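PDB 6JIX: taurine:2-oxoglutarate aminotransferase, which probably uses pyridoxal 5'-phosphate to transfer the amino group of taurine to 2-oxoglutarate, giving glutamate. Local coordinates for residues Cys139-His144 and Asn176-Glu181; Gly155-Phe160 and Gly411-Ile416; Ala191-Asp196 and Leu229-Tyr234; Met218-Gly223 and Cys251-Ala256. All blocks are in the same frame, centred on the assembly; numbering follows the deposited sequence.

Contact 1. Residues Cys139-His144 and Asn176-Glu181; sequences CYRSYH and NPNMYE. With PLP (pyridoxal-5'-phosphate), chain G.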
# COMPACT_ATOMS: atom_id res chain seq x y z
N CYS A 139 7.66 -0.25 -20.23
CA CYS A 139 6.92 -0.04 -21.47
C CYS A 139 5.99 1.16 -21.37
O CYS A 139 5.39 1.41 -20.32
CB CYS A 139 6.09 -1.28 -21.82
SG CYS A 139 6.99 -2.81 -21.82
N TYR A 140 5.86 1.88 -22.48
CA TYR A 140 4.87 2.95 -22.57
C TYR A 140 3.45 2.42 -22.43
O TYR A 140 2.60 3.06 -21.81
CB TYR A 140 5.02 3.70 -23.91
CG TYR A 140 6.04 4.82 -23.91
CD1 TYR A 140 5.93 5.89 -23.04
CD2 TYR A 140 7.11 4.81 -24.80
CE1 TYR A 140 6.87 6.93 -23.04
CE2 TYR A 140 8.05 5.84 -24.82
CZ TYR A 140 7.93 6.90 -23.94
OH TYR A 140 8.86 7.93 -23.96
N ARG A 141 3.17 1.24 -22.99
CA ARG A 141 1.85 0.62 -22.88
C ARG A 141 1.86 -0.30 -21.66
O ARG A 141 2.00 -1.53 -21.76
CB ARG A 141 1.50 -0.14 -24.15
CG ARG A 141 0.88 0.67 -25.26
CD ARG A 141 1.03 -0.08 -26.59
NE ARG A 141 0.42 0.61 -27.72
CZ ARG A 141 0.92 0.62 -28.95
NH1 ARG A 141 2.05 -0.02 -29.21
NH2 ARG A 141 0.29 1.27 -29.92
N SER A 142 1.68 0.31 -20.50
CA SER A 142 1.77 -0.44 -19.25
C SER A 142 1.20 0.40 -18.11
O SER A 142 1.17 1.64 -18.19
CB SER A 142 3.23 -0.83 -18.93
OG SER A 142 3.95 0.23 -18.31
N TYR A 143 0.74 -0.29 -17.07
CA TYR A 143 0.38 0.33 -15.80
C TYR A 143 0.95 -0.50 -14.66
O TYR A 143 0.79 -1.73 -14.64
CB TYR A 143 -1.14 0.46 -15.64
CG TYR A 143 -1.54 1.13 -14.34
CD1 TYR A 143 -1.36 2.50 -14.16
CD2 TYR A 143 -2.10 0.40 -13.29
CE1 TYR A 143 -1.73 3.13 -12.97
CE2 TYR A 143 -2.48 1.02 -12.09
CZ TYR A 143 -2.29 2.39 -11.93
OH TYR A 143 -2.65 3.02 -10.74
N HIS A 144 1.63 0.18 -13.72
CA HIS A 144 2.28 -0.48 -12.59
C HIS A 144 1.91 0.09 -11.23
O HIS A 144 2.52 -0.31 -10.23
CB HIS A 144 3.81 -0.42 -12.74
CG HIS A 144 4.31 -1.13 -13.96
ND1 HIS A 144 4.35 -2.50 -14.06
CD2 HIS A 144 4.79 -0.65 -15.13
CE1 HIS A 144 4.84 -2.84 -15.24
NE2 HIS A 144 5.13 -1.74 -15.91
N ASN A 176 6.34 -0.75 -26.62
CA ASN A 176 6.08 -2.15 -26.90
C ASN A 176 5.01 -2.29 -27.97
O ASN A 176 4.18 -1.40 -28.15
CB ASN A 176 5.63 -2.91 -25.63
CG ASN A 176 4.65 -2.12 -24.77
OD1 ASN A 176 4.54 -0.90 -24.87
ND2 ASN A 176 3.94 -2.84 -23.89
N PRO A 177 5.01 -3.41 -28.70
CA PRO A 177 4.09 -3.55 -29.84
C PRO A 177 2.68 -3.88 -29.38
O PRO A 177 2.47 -4.73 -28.50
CB PRO A 177 4.68 -4.72 -30.63
CG PRO A 177 5.34 -5.55 -29.59
CD PRO A 177 5.90 -4.58 -28.57
N ASN A 178 1.72 -3.20 -29.98
CA ASN A 178 0.31 -3.58 -29.93
C ASN A 178 -0.03 -3.99 -31.36
O ASN A 178 -0.39 -3.15 -32.18
CB ASN A 178 -0.60 -2.44 -29.45
CG ASN A 178 -2.09 -2.84 -29.38
OD1 ASN A 178 -2.52 -3.84 -29.97
ND2 ASN A 178 -2.88 -2.05 -28.67
N MET A 179 0.09 -5.29 -31.64
CA MET A 179 0.11 -5.76 -33.02
C MET A 179 -1.03 -5.17 -33.85
O MET A 179 -0.78 -4.59 -34.91
CB MET A 179 0.06 -7.28 -33.04
CG MET A 179 1.45 -7.84 -33.06
SD MET A 179 1.43 -9.61 -33.19
CE MET A 179 2.21 -9.80 -34.80
N TYR A 180 -2.27 -5.29 -33.39
CA TYR A 180 -3.38 -4.77 -34.19
C TYR A 180 -3.25 -3.26 -34.42
O TYR A 180 -3.31 -2.79 -35.55
CB TYR A 180 -4.72 -5.11 -33.55
CG TYR A 180 -5.87 -4.60 -34.38
CD1 TYR A 180 -6.45 -5.39 -35.38
CD2 TYR A 180 -6.36 -3.31 -34.20
CE1 TYR A 180 -7.50 -4.90 -36.16
CE2 TYR A 180 -7.42 -2.81 -34.97
CZ TYR A 180 -7.97 -3.61 -35.95
OH TYR A 180 -9.01 -3.10 -36.71
N GLU A 181 -3.07 -2.49 -33.34
CA GLU A 181 -3.05 -1.03 -33.48
C GLU A 181 -1.86 -0.52 -34.29
O GLU A 181 -1.87 0.63 -34.74
CB GLU A 181 -3.07 -0.38 -32.09
CG GLU A 181 -4.41 -0.54 -31.36
CD GLU A 181 -4.51 0.36 -30.14
OE1 GLU A 181 -3.73 1.33 -30.05
OE2 GLU A 181 -5.39 0.09 -29.28
N1 PLP G . 0.30 -3.66 -11.94
C2 PLP G . -0.70 -4.01 -12.74
C2A PLP G . -0.46 -4.91 -13.94
C3 PLP G . -2.02 -3.55 -12.49
O3 PLP G . -3.08 -3.89 -13.30
C4 PLP G . -2.27 -2.74 -11.40
C4A PLP G . -3.72 -2.25 -11.15
O4A PLP G . -4.51 -2.14 -12.09
C5 PLP G . -1.16 -2.39 -10.57
C6 PLP G . 0.13 -2.87 -10.86
C5A PLP G . -1.39 -1.47 -9.32
O4P PLP G . -1.92 -2.30 -8.34
P PLP G . -2.64 -1.65 -7.03
O1P PLP G . -2.93 -2.69 -6.03
O2P PLP G . -1.73 -0.73 -6.31
O3P PLP G . -4.01 -0.81 -7.52

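Contact 2. Residues Gly155-Phe160 and Gly411-Ile416; sequences GDWRRF and GRETNI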
# COMPACT_ATOMS: atom_id res chain seq x y z
N GLY A 155 3.52 3.45 -18.04
CA GLY A 155 3.48 4.08 -19.34
C GLY A 155 2.27 4.96 -19.62
O GLY A 155 2.40 6.02 -20.25
N ASP A 156 1.08 4.54 -19.18
CA ASP A 156 -0.11 5.24 -19.63
C ASP A 156 -0.23 6.61 -18.94
O ASP A 156 0.48 6.92 -17.97
CB ASP A 156 -1.38 4.38 -19.47
CG ASP A 156 -1.81 4.15 -18.01
OD1 ASP A 156 -2.39 3.06 -17.74
OD2 ASP A 156 -1.60 5.04 -17.14
N TRP A 157 -1.14 7.43 -19.46
CA TRP A 157 -1.19 8.85 -19.16
C TRP A 157 -1.48 9.16 -17.69
O TRP A 157 -1.36 10.32 -17.29
CB TRP A 157 -2.22 9.53 -20.06
CG TRP A 157 -3.59 8.86 -20.09
CD1 TRP A 157 -4.08 8.03 -21.07
CD2 TRP A 157 -4.65 9.00 -19.13
NE1 TRP A 157 -5.36 7.63 -20.75
CE2 TRP A 157 -5.73 8.22 -19.57
CE3 TRP A 157 -4.78 9.71 -17.93
CZ2 TRP A 157 -6.93 8.12 -18.86
CZ3 TRP A 157 -5.97 9.60 -17.22
CH2 TRP A 157 -7.03 8.82 -17.69
N ARG A 158 -1.87 8.17 -16.89
CA ARG A 158 -2.05 8.42 -15.46
C ARG A 158 -0.74 8.82 -14.78
O ARG A 158 -0.78 9.30 -13.64
CB ARG A 158 -2.66 7.19 -14.79
CG ARG A 158 -4.12 6.95 -15.21
CD ARG A 158 -4.69 5.77 -14.49
NE ARG A 158 -4.31 4.52 -15.15
CZ ARG A 158 -4.76 3.33 -14.79
NH1 ARG A 158 -5.60 3.22 -13.77
NH2 ARG A 158 -4.38 2.25 -15.46
N ARG A 159 0.40 8.60 -15.44
CA ARG A 159 1.70 9.06 -14.97
C ARG A 159 1.86 10.59 -15.05
O ARG A 159 2.65 11.16 -14.28
CB ARG A 159 2.80 8.37 -15.80
CG ARG A 159 4.04 9.22 -16.04
CD ARG A 159 5.18 8.35 -16.52
NE ARG A 159 4.87 7.77 -17.81
CZ ARG A 159 5.07 8.39 -18.97
NH1 ARG A 159 5.60 9.60 -18.99
NH2 ARG A 159 4.75 7.79 -20.11
N PHE A 160 1.12 11.28 -15.94
CA PHE A 160 1.35 12.70 -16.17
C PHE A 160 1.13 13.51 -14.89
O PHE A 160 1.88 14.45 -14.59
CB PHE A 160 0.46 13.22 -17.31
CG PHE A 160 0.68 12.51 -18.63
CD1 PHE A 160 1.73 11.61 -18.80
CD2 PHE A 160 -0.18 12.75 -19.69
CE1 PHE A 160 1.92 10.94 -20.03
CE2 PHE A 160 -0.01 12.09 -20.92
CZ PHE A 160 1.04 11.18 -21.09
N GLY A 411 -13.09 -1.16 -19.27
CA GLY A 411 -12.05 -1.17 -20.27
C GLY A 411 -11.21 0.08 -20.12
O GLY A 411 -11.52 0.97 -19.33
N ARG A 412 -10.10 0.10 -20.85
CA ARG A 412 -9.29 1.30 -21.00
C ARG A 412 -9.11 1.57 -22.48
O ARG A 412 -9.26 0.67 -23.32
CB ARG A 412 -7.93 1.16 -20.30
CG ARG A 412 -8.05 1.26 -18.76
CD ARG A 412 -6.72 1.57 -18.10
NE ARG A 412 -6.22 2.88 -18.49
CZ ARG A 412 -6.46 3.99 -17.81
NH1 ARG A 412 -7.19 3.96 -16.70
NH2 ARG A 412 -5.98 5.14 -18.25
N GLU A 413 -8.86 2.82 -22.82
CA GLU A 413 -8.57 3.20 -24.20
C GLU A 413 -9.72 2.74 -25.09
O GLU A 413 -10.86 3.21 -24.90
CB GLU A 413 -7.19 2.64 -24.58
CG GLU A 413 -6.01 3.35 -23.93
CD GLU A 413 -6.31 4.79 -23.55
OE1 GLU A 413 -6.83 5.56 -24.40
OE2 GLU A 413 -6.01 5.16 -22.40
N THR A 414 -9.49 1.87 -26.08
CA THR A 414 -10.46 1.49 -27.09
C THR A 414 -10.93 0.05 -26.89
O THR A 414 -11.40 -0.58 -27.84
CB THR A 414 -9.88 1.69 -28.50
OG1 THR A 414 -10.92 1.91 -29.46
CG2 THR A 414 -9.06 0.49 -28.97
N ASN A 415 -10.80 -0.48 -25.66
CA ASN A 415 -11.02 -1.90 -25.40
C ASN A 415 -12.15 -2.14 -24.43
O ASN A 415 -12.46 -1.31 -23.57
CB ASN A 415 -9.77 -2.56 -24.84
CG ASN A 415 -8.57 -2.26 -25.68
OD1 ASN A 415 -7.77 -1.37 -25.35
ND2 ASN A 415 -8.45 -2.96 -26.80
N ILE A 416 -12.76 -3.31 -24.60
CA ILE A 416 -13.64 -3.91 -23.61
C ILE A 416 -12.91 -5.14 -23.08
O ILE A 416 -12.46 -5.99 -23.86
CB ILE A 416 -15.01 -4.29 -24.20
CG1 ILE A 416 -15.59 -3.10 -24.97
CG2 ILE A 416 -15.94 -4.66 -23.09
CD1 ILE A 416 -16.94 -3.35 -25.59

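Contact 3. Residues Ala191-Asp196 and Leu229-Tyr234; sequences ATVTAD and LPPEGY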
# COMPACT_ATOMS: atom_id res chain seq x y z
N ALA A 191 6.97 -12.86 -36.31
CA ALA A 191 8.43 -12.92 -36.37
C ALA A 191 9.04 -11.59 -36.78
O ALA A 191 10.13 -11.24 -36.29
CB ALA A 191 8.85 -14.02 -37.34
N THR A 192 8.34 -10.82 -37.63
CA THR A 192 8.81 -9.50 -38.05
C THR A 192 8.66 -8.48 -36.93
O THR A 192 9.58 -7.70 -36.65
CB THR A 192 8.01 -9.02 -39.27
OG1 THR A 192 8.04 -10.00 -40.30
CG2 THR A 192 8.57 -7.74 -39.78
N VAL A 193 7.47 -8.43 -36.34
CA VAL A 193 7.23 -7.51 -35.25
C VAL A 193 8.18 -7.80 -34.10
O VAL A 193 8.77 -6.88 -33.51
CB VAL A 193 5.76 -7.57 -34.83
CG1 VAL A 193 5.50 -6.56 -33.75
CG2 VAL A 193 4.90 -7.27 -36.03
N THR A 194 8.38 -9.07 -33.78
CA THR A 194 9.29 -9.42 -32.69
C THR A 194 10.71 -9.00 -33.01
O THR A 194 11.36 -8.32 -32.21
CB THR A 194 9.20 -10.92 -32.42
OG1 THR A 194 8.01 -11.18 -31.65
CG2 THR A 194 10.42 -11.46 -31.66
N ALA A 195 11.17 -9.29 -34.22
CA ALA A 195 12.52 -8.92 -34.60
C ALA A 195 12.71 -7.41 -34.53
O ALA A 195 13.72 -6.93 -34.01
CB ALA A 195 12.84 -9.44 -36.00
N ASP A 196 11.73 -6.65 -35.02
CA ASP A 196 11.85 -5.19 -35.03
C ASP A 196 11.83 -4.64 -33.60
O ASP A 196 12.67 -3.81 -33.24
CB ASP A 196 10.77 -4.57 -35.91
CG ASP A 196 10.61 -3.08 -35.70
OD1 ASP A 196 11.58 -2.40 -35.24
OD2 ASP A 196 9.51 -2.56 -35.98
N LEU A 229 -1.65 -9.20 -25.93
CA LEU A 229 -0.81 -10.37 -26.11
C LEU A 229 0.42 -10.00 -26.94
O LEU A 229 0.28 -9.38 -28.00
CB LEU A 229 -1.60 -11.48 -26.80
CG LEU A 229 -2.89 -11.87 -26.08
CD1 LEU A 229 -3.73 -12.80 -26.93
CD2 LEU A 229 -2.59 -12.48 -24.68
N PRO A 230 1.62 -10.35 -26.47
CA PRO A 230 2.84 -10.01 -27.22
C PRO A 230 3.01 -10.88 -28.44
O PRO A 230 2.52 -12.03 -28.46
CB PRO A 230 3.95 -10.28 -26.19
CG PRO A 230 3.37 -11.35 -25.33
CD PRO A 230 1.92 -11.00 -25.19
N PRO A 231 3.72 -10.40 -29.47
CA PRO A 231 4.07 -11.28 -30.59
C PRO A 231 4.94 -12.44 -30.11
O PRO A 231 5.68 -12.32 -29.13
CB PRO A 231 4.84 -10.36 -31.54
CG PRO A 231 5.30 -9.19 -30.67
CD PRO A 231 4.18 -9.02 -29.70
N GLU A 232 4.80 -13.57 -30.79
CA GLU A 232 5.57 -14.76 -30.48
C GLU A 232 7.04 -14.42 -30.37
O GLU A 232 7.57 -13.68 -31.19
CB GLU A 232 5.37 -15.80 -31.59
CG GLU A 232 5.90 -17.17 -31.27
CD GLU A 232 5.15 -17.81 -30.11
OE1 GLU A 232 5.72 -18.74 -29.48
OE2 GLU A 232 3.99 -17.40 -29.83
N GLY A 233 7.69 -14.94 -29.32
CA GLY A 233 9.13 -14.79 -29.17
C GLY A 233 9.63 -13.50 -28.55
O GLY A 233 10.82 -13.42 -28.22
N TYR A 234 8.77 -12.49 -28.39
CA TYR A 234 9.18 -11.20 -27.84
C TYR A 234 9.63 -11.30 -26.38
O TYR A 234 10.72 -10.83 -26.03
CB TYR A 234 8.03 -10.20 -27.97
CG TYR A 234 8.32 -8.79 -27.51
CD1 TYR A 234 9.24 -7.98 -28.18
CD2 TYR A 234 7.65 -8.26 -26.42
CE1 TYR A 234 9.48 -6.67 -27.77
CE2 TYR A 234 7.88 -6.95 -26.01
CZ TYR A 234 8.79 -6.17 -26.68
OH TYR A 234 9.01 -4.89 -26.24

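Contact 4. Residues Met218-Gly223 and Cys251-Ala256; sequences MESIVG and CDEVMA. With PLP (pyridoxal-5'-phosphate), chain G.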
# COMPACT_ATOMS: atom_id res chain seq x y z
N MET A 218 8.21 -5.21 -16.94
CA MET A 218 7.08 -5.31 -17.86
C MET A 218 6.01 -6.22 -17.30
O MET A 218 6.31 -7.21 -16.63
CB MET A 218 7.49 -5.73 -19.29
CG MET A 218 8.65 -6.62 -19.46
SD MET A 218 9.38 -6.38 -21.11
CE MET A 218 8.00 -6.57 -22.24
N GLU A 219 4.76 -5.82 -17.51
CA GLU A 219 3.63 -6.73 -17.33
C GLU A 219 3.81 -7.96 -18.20
O GLU A 219 4.05 -7.86 -19.42
CB GLU A 219 2.32 -6.05 -17.72
CG GLU A 219 1.78 -5.01 -16.78
CD GLU A 219 0.53 -4.32 -17.33
OE1 GLU A 219 -0.59 -4.77 -17.00
OE2 GLU A 219 0.67 -3.33 -18.09
N SER A 220 3.65 -9.14 -17.59
CA SER A 220 3.80 -10.38 -18.34
C SER A 220 2.97 -10.34 -19.63
O SER A 220 3.49 -10.55 -20.73
CB SER A 220 3.40 -11.58 -17.47
OG SER A 220 4.28 -11.76 -16.37
N ILE A 221 1.70 -9.98 -19.50
CA ILE A 221 0.83 -9.63 -20.61
C ILE A 221 0.18 -8.31 -20.23
O ILE A 221 -0.42 -8.21 -19.16
CB ILE A 221 -0.25 -10.70 -20.88
CG1 ILE A 221 0.38 -11.96 -21.44
CG2 ILE A 221 -1.31 -10.16 -21.84
CD1 ILE A 221 -0.47 -13.22 -21.23
N VAL A 222 0.35 -7.28 -21.07
CA VAL A 222 -0.18 -5.96 -20.72
C VAL A 222 -1.69 -6.07 -20.49
O VAL A 222 -2.44 -6.45 -21.39
CB VAL A 222 0.16 -4.91 -21.78
CG1 VAL A 222 -0.78 -3.72 -21.66
CG2 VAL A 222 1.59 -4.44 -21.61
N GLY A 223 -2.13 -5.70 -19.28
CA GLY A 223 -3.48 -5.99 -18.84
C GLY A 223 -4.51 -4.89 -18.95
O GLY A 223 -5.29 -4.86 -19.90
N CYS A 251 8.84 -9.23 -14.04
CA CYS A 251 7.51 -9.34 -14.62
C CYS A 251 6.48 -8.92 -13.58
O CYS A 251 6.57 -9.29 -12.41
CB CYS A 251 7.22 -10.76 -15.08
SG CYS A 251 8.19 -11.29 -16.47
N ASP A 252 5.51 -8.12 -14.02
CA ASP A 252 4.41 -7.68 -13.18
C ASP A 252 3.24 -8.65 -13.37
O ASP A 252 2.61 -8.68 -14.43
CB ASP A 252 4.04 -6.24 -13.54
CG ASP A 252 2.92 -5.67 -12.67
OD1 ASP A 252 2.10 -6.46 -12.16
OD2 ASP A 252 2.86 -4.42 -12.52
N GLU A 253 2.96 -9.46 -12.35
CA GLU A 253 1.85 -10.41 -12.37
C GLU A 253 0.65 -9.90 -11.59
O GLU A 253 -0.25 -10.69 -11.28
CB GLU A 253 2.29 -11.76 -11.79
CG GLU A 253 3.37 -12.48 -12.55
CD GLU A 253 2.83 -13.28 -13.70
OE1 GLU A 253 1.74 -13.86 -13.54
OE2 GLU A 253 3.48 -13.30 -14.77
N VAL A 254 0.61 -8.61 -11.28
CA VAL A 254 -0.46 -8.11 -10.41
C VAL A 254 -1.83 -8.44 -11.01
O VAL A 254 -2.75 -8.87 -10.29
CB VAL A 254 -0.29 -6.59 -10.17
CG1 VAL A 254 -1.60 -5.97 -9.68
CG2 VAL A 254 0.83 -6.34 -9.17
N MET A 255 -2.00 -8.24 -12.31
CA MET A 255 -3.28 -8.51 -12.95
C MET A 255 -3.35 -9.89 -13.60
O MET A 255 -4.40 -10.53 -13.56
CB MET A 255 -3.59 -7.45 -14.01
CG MET A 255 -4.85 -7.76 -14.81
SD MET A 255 -5.64 -6.34 -15.59
CE MET A 255 -5.71 -5.22 -14.20
N ALA A 256 -2.25 -10.38 -14.15
CA ALA A 256 -2.27 -11.62 -14.92
C ALA A 256 -1.92 -12.85 -14.10
O ALA A 256 -1.91 -13.95 -14.65
CB ALA A 256 -1.32 -11.51 -16.12
N1 PLP G . 0.30 -3.66 -11.94
C2 PLP G . -0.70 -4.01 -12.74
C2A PLP G . -0.46 -4.91 -13.94
C3 PLP G . -2.02 -3.55 -12.49
O3 PLP G . -3.08 -3.89 -13.30
C4 PLP G . -2.27 -2.74 -11.40
C4A PLP G . -3.72 -2.25 -11.15
O4A PLP G . -4.51 -2.14 -12.09
C5 PLP G . -1.16 -2.39 -10.57
C6 PLP G . 0.13 -2.87 -10.86
C5A PLP G . -1.39 -1.47 -9.32
O4P PLP G . -1.92 -2.30 -8.34
P PLP G . -2.64 -1.65 -7.03
O1P PLP G . -2.93 -2.69 -6.03
O2P PLP G . -1.73 -0.73 -6.31
O3P PLP G . -4.01 -0.81 -7.52

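Contact 1. Residues Cys139-His144 and Asn176-Glu181
C139 and N176 bring the two backbones closest, with CA atoms 5.9 Å apart, just where the chain leaves the neighbouring parallel strands 135-139 and 171-174 of the central seven-stranded sheet. Beyond C139 the chain folds into an inverse gamma turn centred on R141, and the side-chain amide of N176 closes on that turn. Its OD1 receives R141 N in the carbonyl plane, on a lone pair, at 3.2 Å. Its ND2 gives a nearly straight bond (173°) to R141 O, which lies almost in the amide plane. One amide thus holds both backbone polar groups of R141, which fixes its own rotation as well. N176 CG sits between its backbone N and carbonyl carbon (chi1 41°), a position that turns the amide toward the turn. R141 answers with its side chain: extended from CG to NE, it crosses N176 at a slant, and NH1 meets N176 O at 2.8 Å, with the oxygen close to the guanidinium plane. N178 CB covers one guanidinium face, 3.5 Å from R141 CZ. E181 is a looser neighbour, its carboxylate too distant for a salt bridge, and D182 forms a weak, long ion pair with R141 NH2. With an alanine in place of R141, N176 O would probably lose its side-chain donor and N178 CB the flat group it packs on, although the two bonds to the turn backbone could remain. C139 CB lies 3.4 Å from N176 CG, against the amide that grips the turn.

Contact 2. Residues Gly155-Phe160 and Gly411-Ile416
W157 NE1 donates to E413 OE2 at 3.0 Å, meeting the syn lone pair of the carboxylate; the oxygen stands 17° out of the indole plane and the bond is bent to 146°. The other oxygen of E413 takes the backbone N of H389, so both carboxylate oxygens are engaged. Next to it, D156 and R158 form a salt bridge: R158 NH2 is 3.1 Å from D156 OD1, which lies in the guanidinium plane, while N225 also donates to OD1. R412 joins this network only by charge: D156 OD1 is a long 3.9 Å from R412 NE and lies over the guanidinium face. The two arginines stack flat, centres 3.5 Å apart and planes at 6°, a pairing of like charges that D156 would be expected to ease. Two turns present these groups: a type I turn, D156-R159, where D156 OD2 caps R158 N, and a type II' turn, R412-N415, leading into edge strand 415-418 of a three-stranded antiparallel sheet. Outward, R412 NH2 approaches W157 CZ2 obliquely at 3.2 Å. W157 itself stacks with H389 and touches Q309 of the second subunit, whereas R158 makes cation-pi contacts with Y143 and with W23, a glutamate-binding residue.

Contact 3. Residues Ala191-Asp196 and Leu229-Tyr234
T194 and E232 make the single hydrogen bond across this contact: T194 OG1 donates to E232 O at 2.6 Å, coming from above the carbonyl plane rather than along a lone pair. The hydroxyl is placed by a chi1 of -79°, which sets OG1 opposite the carbonyl carbon of T194 and sends it out from the helix to the loop; a weak second bond runs to D190 O. D190 also takes E232 N on its carboxylate, so the same loop residue is tied to the helix through both its backbone polar groups. Residues P231 to Y234 form a type II beta turn, closed by Y234 N on P231 O, with G233 at the N-cap of helix 234-245. That helix is the crossover of a beta-alpha-beta unit, and the contact joins its start to the flank of helix 190-208. Van der Waals packing does the rest. P231 CB lies 3.3 Å from T194 OG1, and V193 CG1 meets P231 CG at 4.1 Å, the two side chains crossing at about a right angle. On its methyl side, T194 CG2 rests 3.8 Å from G233 C. The backbones approach most closely at T194 and Y234, CA atoms 5.2 Å apart, and the side chain of Y234 also packs on Y197 and L198 of helix 190-208.

Contact 4. Residues Met218-Gly223 and Cys251-Ala256
The side chains of E219 and D252, from adjacent strands, lie side by side, pointing the same way, their carboxylate planes 54° apart, and both end at the rim of the PLP ring. D252 OD2 faces the pyridine nitrogen at the ring edge, 2.7 Å from PLP N1, while E219 OE1 lies near the methyl C2A. V254 covers one ring face, its CB 3.5 Å from PLP N1, and the edge of the Y143 ring stands over the opposite face. M255 reaches the rim as well, with CE 3.1 Å from PLP O3 and its sulfur against G223. D252 is well fixed: CG anti to the backbone N (chi1 -178°) carries the group to the cofactor, OD1 accepts V254 N at 2.8 Å in an Asx turn, and H144 and N120 donate to OD2. E219 is held in turn by G223 N on OE1 and by Y143 N on OE2. An alanine in place of D252 would probably leave PLP N1 without its facing carboxylate and H144, N120 and V254 N each without an acceptor. Behind the site the strands pair in parallel, D252 N to M218 O at 2.9 Å, followed by a weak bond from S220 N to D252 O. S220 OG points to E253 OE2, though the modelled separation is too short to trust. Strands 213-219 and 248-252, joined by helix 234-245, form a beta-alpha-beta unit whose C-terminal strand ends cradle PLP, the cofactor site typical of fold type I aminotransferases.

Overall arrangement
Contacts 1 and 4 meet at the cofactor, their centres 11 Å apart, joined where Y143 and H144 bond to E219 and D252. Contact 2 joins contact 1 through S142 O, which lies 3.0 Å from G155 N; the side chain of R158 is about 5 Å from a bound glutamate. Contact 3 is farther from PLP, where helix 190-208 meets the start of helix 234-245. It touches contact 1 through P177, which packs on V193, P231 and Y234, and contact 4 through Y234 against M218. Contacts 2 and 3 do not meet, with nearest atoms about 9 Å apart. T313 of the second subunit completes the PLP site.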